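PDB 4Z6M: homoprotocatechuate 2,3-dioxygenase from Brevibacterium fuscum, which catalyses the ring-opening, extradiol cleavage of homoprotocatechuate with molecular oxygen at an iron(II) centre. Local coordinates for residues R240-F254 with Y257-Q271. The protein carries 1 engineered substitution. Numbering follows the deposited sequence. Where two conformers were deposited one is given.
With FE2 (Fe (II) ion), chain E.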
loop_
_atom_site.group_PDB
_atom_site.type_symbol
_atom_site.label_atom_id
_atom_site.label_comp_id
_atom_site.label_asym_id
_atom_site.label_seq_id
_atom_site.Cartn_x
_atom_site.Cartn_y
_atom_site.Cartn_z
ATOM N N ARG A 240 -4.391 19.067 15.505
ATOM C CA ARG A 240 -3.006 18.787 15.851
ATOM C C ARG A 240 -2.230 18.189 14.674
ATOM O O ARG A 240 -1.066 17.893 14.796
ATOM C CB ARG A 240 -2.959 17.831 17.056
ATOM C CG ARG A 240 -3.808 18.249 18.256
ATOM C CD ARG A 240 -3.515 19.671 18.710
ATOM N NE ARG A 240 -2.206 19.769 19.319
ATOM C CZ ARG A 240 -1.623 20.915 19.659
ATOM N NH1 ARG A 240 -2.176 22.071 19.315
ATOM N NH2 ARG A 240 -0.451 20.907 20.267
ATOM N N ILE A 241 -2.879 18.071 13.525
ATOM C CA ILE A 241 -2.172 17.839 12.259
ATOM C C ILE A 241 -1.766 19.205 11.732
ATOM O O ILE A 241 -2.618 20.017 11.378
ATOM C CB ILE A 241 -3.064 17.140 11.229
ATOM C CG1 ILE A 241 -3.535 15.773 11.728
ATOM C CG2 ILE A 241 -2.349 17.021 9.886
ATOM C CD1 ILE A 241 -4.579 15.126 10.861
ATOM N N GLU A 242 -0.468 19.478 11.738
ATOM C CA GLU A 242 -0.003 20.822 11.394
ATOM C C GLU A 242 0.079 20.997 9.879
ATOM O O GLU A 242 -0.312 22.040 9.358
ATOM C CB GLU A 242 1.373 21.087 12.022
ATOM C CG GLU A 242 1.819 22.533 11.863
ATOM C CD GLU A 242 3.292 22.766 12.088
ATOM O OE1 GLU A 242 4.083 21.848 11.883
ATOM O OE2 GLU A 242 3.639 23.905 12.489
ATOM N N ARG A 243 0.643 20.007 9.189
ATOM C CA ARG A 243 1.002 20.166 7.781
ATOM C C ARG A 243 1.147 18.792 7.170
ATOM O O ARG A 243 1.841 17.931 7.719
ATOM C CB ARG A 243 2.326 20.911 7.663
ATOM C CG ARG A 243 2.885 21.009 6.256
ATOM C CD ARG A 243 4.220 21.728 6.179
ATOM N NE ARG A 243 4.793 21.407 4.883
ATOM C CZ ARG A 243 6.082 21.214 4.623
ATOM N NH1 ARG A 243 7.007 21.527 5.513
ATOM N NH2 ARG A 243 6.427 20.764 3.435
ATOM N N GLY A 244 0.540 18.612 6.010
ATOM C CA GLY A 244 0.654 17.363 5.267
ATOM C C GLY A 244 -0.669 16.610 5.257
ATOM O O GLY A 244 -1.728 17.166 5.579
ATOM N N PRO A 245 -0.631 15.343 4.855
ATOM C CA PRO A 245 0.544 14.620 4.392
ATOM C C PRO A 245 0.999 15.100 3.005
ATOM O O PRO A 245 0.234 15.717 2.278
ATOM C CB PRO A 245 0.062 13.178 4.343
ATOM C CG PRO A 245 -1.378 13.300 4.018
ATOM C CD PRO A 245 -1.847 14.554 4.704
ATOM N N GLY A 246 2.256 14.854 2.679
ATOM C CA GLY A 246 2.765 15.227 1.370
ATOM C C GLY A 246 3.929 14.377 0.948
ATOM O O GLY A 246 4.346 13.454 1.632
ATOM N N ARG A 247 4.458 14.747 -0.215
ATOM C CA ARG A 247 5.753 14.283 -0.685
ATOM C C ARG A 247 6.697 15.467 -0.588
ATOM O O ARG A 247 6.397 16.524 -1.119
ATOM C CB ARG A 247 5.621 13.824 -2.146
ATOM C CG ARG A 247 6.932 13.545 -2.846
ATOM C CD ARG A 247 7.516 12.216 -2.443
ATOM N NE ARG A 247 6.686 11.093 -2.900
ATOM C CZ ARG A 247 6.912 9.821 -2.588
ATOM N NH1 ARG A 247 7.941 9.489 -1.800
ATOM N NH2 ARG A 247 6.117 8.877 -3.067
ATOM N N HIS A 248 7.864 15.277 0.024
ATOM C CA HIS A 248 8.884 16.329 0.046
ATOM C C HIS A 248 9.580 16.384 -1.317
ATOM O O HIS A 248 9.756 15.358 -1.977
ATOM C CB HIS A 248 9.943 16.013 1.068
ATOM C CG HIS A 248 9.578 16.300 2.484
ATOM N ND1 HIS A 248 9.072 17.514 2.908
ATOM C CD2 HIS A 248 9.716 15.536 3.599
ATOM C CE1 HIS A 248 8.913 17.474 4.226
ATOM N NE2 HIS A 248 9.313 16.295 4.664
ATOM N N GLY A 249 10.002 17.571 -1.722
ATOM C CA GLY A 249 10.985 17.702 -2.782
ATOM C C GLY A 249 12.344 17.265 -2.276
ATOM O O GLY A 249 12.869 16.201 -2.616
ATOM N N VAL A 250 12.884 18.105 -1.406
ATOM C CA VAL A 250 14.101 17.771 -0.686
ATOM C C VAL A 250 13.823 16.477 0.098
ATOM O O VAL A 250 12.850 16.391 0.830
ATOM C CB VAL A 250 14.467 18.866 0.320
ATOM C CG1 VAL A 250 15.633 18.415 1.158
ATOM C CG2 VAL A 250 14.791 20.182 -0.376
ATOM N N SER A 251 14.682 15.501 -0.076
ATOM C CA SER A 251 14.621 14.147 0.516
ATOM C C SER A 251 13.761 13.139 -0.228
ATOM O O SER A 251 13.980 11.934 -0.053
ATOM C CB SER A 251 14.254 14.137 2.001
ATOM O OG SER A 251 12.826 14.184 2.186
ATOM N N ASN A 252 12.769 13.610 -1.005
ATOM C CA ASN A 252 11.835 12.722 -1.717
ATOM C C ASN A 252 10.965 11.850 -0.796
ATOM O O ASN A 252 10.341 10.937 -1.279
ATOM C CB ASN A 252 12.572 11.815 -2.693
ATOM C CG ASN A 252 11.677 11.138 -3.697
ATOM O OD1 ASN A 252 10.742 11.749 -4.240
ATOM N ND2 ASN A 252 11.985 9.880 -4.002
ATOM N N ALA A 253 10.929 12.139 0.505
ATOM C CA ALA A 253 10.187 11.303 1.432
ATOM C C ALA A 253 8.726 11.705 1.513
ATOM O O ALA A 253 8.354 12.869 1.333
ATOM C CB ALA A 253 10.802 11.397 2.812
ATOM N N PHE A 254 7.882 10.728 1.796
ATOM C CA PHE A 254 6.479 10.993 2.107
ATOM C C PHE A 254 6.450 11.427 3.597
ATOM O O PHE A 254 7.204 10.879 4.400
ATOM C CB PHE A 254 5.660 9.726 1.845
ATOM C CG PHE A 254 4.175 9.933 1.777
ATOM C CD1 PHE A 254 3.582 10.304 0.606
ATOM C CD2 PHE A 254 3.374 9.720 2.879
ATOM C CE1 PHE A 254 2.218 10.482 0.539
ATOM C CE2 PHE A 254 2.017 9.919 2.820
ATOM C CZ PHE A 254 1.444 10.297 1.639
ATOM N N TYR A 257 3.466 16.299 9.445
ATOM C CA TYR A 257 3.863 16.945 10.699
ATOM C C TYR A 257 2.666 17.080 11.639
ATOM O O TYR A 257 1.616 17.585 11.242
ATOM C CB TYR A 257 4.460 18.338 10.458
ATOM C CG TYR A 257 5.688 18.318 9.580
ATOM C CD1 TYR A 257 6.967 18.096 10.091
ATOM C CD2 TYR A 257 5.560 18.489 8.198
ATOM C CE1 TYR A 257 8.077 18.088 9.268
ATOM C CE2 TYR A 257 6.651 18.467 7.386
ATOM C CZ TYR A 257 7.906 18.267 7.917
ATOM O OH TYR A 257 8.958 18.253 7.064
ATOM N N ILE A 258 2.851 16.635 12.879
ATOM C CA ILE A 258 1.839 16.704 13.898
ATOM C C ILE A 258 2.432 17.368 15.142
ATOM O O ILE A 258 3.661 17.490 15.282
ATOM C CB ILE A 258 1.238 15.308 14.208
ATOM C CG1 ILE A 258 2.301 14.371 14.753
ATOM C CG2 ILE A 258 0.578 14.737 12.947
ATOM C CD1 ILE A 258 1.823 12.970 15.041
ATOM N N LEU A 259 1.550 17.761 16.047
ATOM C CA LEU A 259 1.949 18.505 17.253
ATOM C C LEU A 259 1.561 17.744 18.517
ATOM O O LEU A 259 0.408 17.416 18.688
ATOM C CB LEU A 259 1.314 19.899 17.277
ATOM C CG LEU A 259 1.640 20.771 16.070
ATOM C CD1 LEU A 259 0.787 22.006 16.113
ATOM C CD2 LEU A 259 3.115 21.116 15.985
ATOM N N ASP A 260 2.520 17.538 19.410
ATOM C CA ASP A 260 2.250 16.879 20.703
ATOM C C ASP A 260 1.573 17.866 21.671
ATOM O O ASP A 260 1.363 19.032 21.317
ATOM C CB ASP A 260 3.515 16.183 21.239
ATOM C CG ASP A 260 4.367 17.040 22.179
ATOM O OD1 ASP A 260 4.140 18.266 22.288
ATOM O OD2 ASP A 260 5.283 16.449 22.819
ATOM N N PRO A 261 1.237 17.413 22.890
ATOM C CA PRO A 261 0.478 18.282 23.783
ATOM C C PRO A 261 1.188 19.567 24.220
ATOM O O PRO A 261 0.510 20.523 24.583
ATOM C CB PRO A 261 0.131 17.354 24.951
ATOM C CG PRO A 261 0.029 16.006 24.290
ATOM C CD PRO A 261 1.180 16.009 23.325
ATOM N N ASP A 262 2.527 19.564 24.195
ATOM C CA ASP A 262 3.338 20.745 24.487
ATOM C C ASP A 262 3.766 21.498 23.227
ATOM O O ASP A 262 4.650 22.357 23.285
ATOM C CB ASP A 262 4.564 20.341 25.287
ATOM C CG ASP A 262 4.216 19.986 26.711
ATOM O OD1 ASP A 262 3.749 20.863 27.444
ATOM O OD2 ASP A 262 4.347 18.812 27.065
ATOM N N ASN A 263 3.129 21.155 22.107
ATOM C CA ASN A 263 3.434 21.726 20.788
ATOM C C ASN A 263 4.771 21.267 20.197
ATOM O O ASN A 263 5.150 21.771 19.135
ATOM C CB ASN A 263 3.310 23.268 20.787
ATOM C CG ASN A 263 1.953 23.741 21.298
ATOM O OD1 ASN A 263 0.933 23.104 21.037
ATOM N ND2 ASN A 263 1.935 24.868 22.017
ATOM N N HIS A 264 5.470 20.313 20.821
ATOM C CA HIS A 264 6.634 19.707 20.162
ATOM C C HIS A 264 6.154 19.089 18.843
ATOM O O HIS A 264 5.173 18.354 18.814
ATOM C CB HIS A 264 7.324 18.640 20.981
ATOM C CG HIS A 264 7.851 19.105 22.294
ATOM N ND1 HIS A 264 8.695 20.190 22.439
ATOM C CD2 HIS A 264 7.677 18.593 23.529
ATOM C CE1 HIS A 264 9.017 20.315 23.719
ATOM N NE2 HIS A 264 8.424 19.341 24.394
ATOM N N ARG A 265 6.863 19.391 17.758
ATOM C CA ARG A 265 6.516 18.892 16.429
ATOM C C ARG A 265 7.183 17.567 16.149
ATOM O O ARG A 265 8.392 17.399 16.340
ATOM C CB ARG A 265 6.941 19.940 15.411
ATOM C CG ARG A 265 6.655 19.593 13.963
ATOM C CD ARG A 265 7.209 20.631 13.005
ATOM N NE ARG A 265 6.527 21.922 13.070
ATOM C CZ ARG A 265 7.005 23.041 13.623
ATOM N NH1 ARG A 265 8.177 23.065 14.246
ATOM N NH2 ARG A 265 6.284 24.158 13.536
ATOM N N ILE A 266 6.366 16.625 15.679
ATOM C CA ILE A 266 6.842 15.306 15.279
ATOM C C ILE A 266 6.563 15.159 13.783
ATOM O O ILE A 266 5.440 15.423 13.328
ATOM C CB ILE A 266 6.118 14.188 16.052
ATOM C CG1 ILE A 266 6.293 14.417 17.569
ATOM C CG2 ILE A 266 6.630 12.824 15.633
ATOM C CD1 ILE A 266 7.707 14.336 18.078
ATOM N N GLU A 267 7.586 14.760 13.034
ATOM C CA GLU A 267 7.421 14.388 11.634
ATOM C C GLU A 267 7.316 12.868 11.553
ATOM O O GLU A 267 8.052 12.138 12.235
ATOM C CB GLU A 267 8.602 14.870 10.798
ATOM C CG GLU A 267 8.424 14.671 9.308
ATOM C CD GLU A 267 9.589 15.135 8.480
ATOM O OE1 GLU A 267 10.598 15.575 9.058
ATOM O OE2 GLU A 267 9.503 15.032 7.224
ATOM N N ILE A 268 6.447 12.411 10.660
ATOM C CA ILE A 268 6.397 11.021 10.241
ATOM C C ILE A 268 6.855 10.979 8.785
ATOM O O ILE A 268 6.506 11.853 8.024
ATOM C CB ILE A 268 4.978 10.417 10.383
ATOM C CG1 ILE A 268 4.221 10.922 11.642
ATOM C CG2 ILE A 268 5.107 8.901 10.297
ATOM C CD1 ILE A 268 4.851 10.508 12.928
ATOM N N TYR A 269 7.693 10.008 8.432
ATOM C CA TYR A 269 8.555 10.096 7.281
ATOM C C TYR A 269 8.759 8.718 6.677
ATOM O O TYR A 269 8.903 7.721 7.404
ATOM C CB TYR A 269 9.893 10.620 7.781
ATOM C CG TYR A 269 11.025 10.926 6.846
ATOM C CD1 TYR A 269 11.178 12.194 6.302
ATOM C CD2 TYR A 269 12.005 9.988 6.621
ATOM C CE1 TYR A 269 12.300 12.501 5.548
ATOM C CE2 TYR A 269 13.122 10.289 5.863
ATOM C CZ TYR A 269 13.267 11.559 5.330
ATOM O OH TYR A 269 14.388 11.905 4.617
ATOM N N THR A 270 8.803 8.607 5.358
ATOM C CA THR A 270 9.191 7.309 4.769
ATOM C C THR A 270 9.750 7.472 3.369
ATOM O O THR A 270 9.356 8.378 2.647
ATOM C CB THR A 270 8.024 6.290 4.777
ATOM O OG1 THR A 270 8.524 4.969 4.482
ATOM C CG2 THR A 270 6.918 6.654 3.786
ATOM N N GLN A 271 10.675 6.576 3.014
ATOM C CA GLN A 271 11.073 6.324 1.619
ATOM C C GLN A 271 11.904 7.428 0.984
ATOM O O GLN A 271 11.761 7.752 -0.187
ATOM C CB GLN A 271 9.883 5.917 0.761
ATOM C CG GLN A 271 9.390 4.541 1.181
ATOM C CD GLN A 271 7.997 4.208 0.684
ATOM O OE1 GLN A 271 7.599 4.616 -0.402
ATOM N NE2 GLN A 271 7.260 3.446 1.466
HETATM FE FE FE2 E . 12.376 16.546 8.698
HETATM O O HOH W 1 -1.348 17.163 20.757
HETATM O O HOH W 2 -0.917 24.719 19.120
HETATM O O HOH W 3 7.969 6.607 -2.095
HETATM O O HOH W 4 13.580 8.191 -2.309
HETATM O O HOH W 5 12.256 15.624 6.751
HETATM O O HOH W 6 14.275 17.490 8.293
HETATM O O HOH W 7 11.461 18.265 7.653
#
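Tyr257 faces both Glu242 and Arg243 across a classic beta bulge between antiparallel strands of the mixed sheet in the iron-binding, glyoxalase-clan domain. The one-residue register shift between Ile241 and Arg243 is the evidence: Tyr257 O accepts from Glu242 N at 2.9 Å and more weakly from Arg243 N, while Tyr257 N returns a bond to Arg243 O. Farther along, Phe254 and Thr270 form a hydrogen-bonded pair through both backbone groups.

A salt bridge and an arginine-to-turn contact join the side chains. In the salt bridge Arg265 grips Glu242 side-on, NE to OE1 at 2.7 Å and NH2 to OE2 at 2.9 Å. The carboxylate and guanidinium planes are nearly coplanar, 22° apart. Glu242 OE2 is also hydrogen-bonded to Ser303 OG. At the turn from Asp260 to Asn263, Arg240 NH2 bonds to Asp260 O and, in one of the two conformers of Asn263, to its OD1, both in the guanidinium plane; bends at chi2 and chi3 carry the group over Leu259 CB, which lies against one face.

Among the aromatic contacts, Arg243 runs beside Tyr257 in the same direction, its extended chain placing the guanidinium face over CE2. Ala253 CB makes a CH-pi contact 3.5 Å from the Tyr269 ring centroid, 21° off the normal; Asp272 bonds the phenol OH.

The metal-site contact joins the hairpin to the facial triad of two histidines and one carboxylate. Glu267 OE1 binds iron(II) at 2.1 Å, beside His155 and His214. The other oxygen, OE2, accepts from His248 NE2 at 2.9 Å, lying in the imidazole plane while the nitrogen sits 29° out of the carboxylate plane on the syn side.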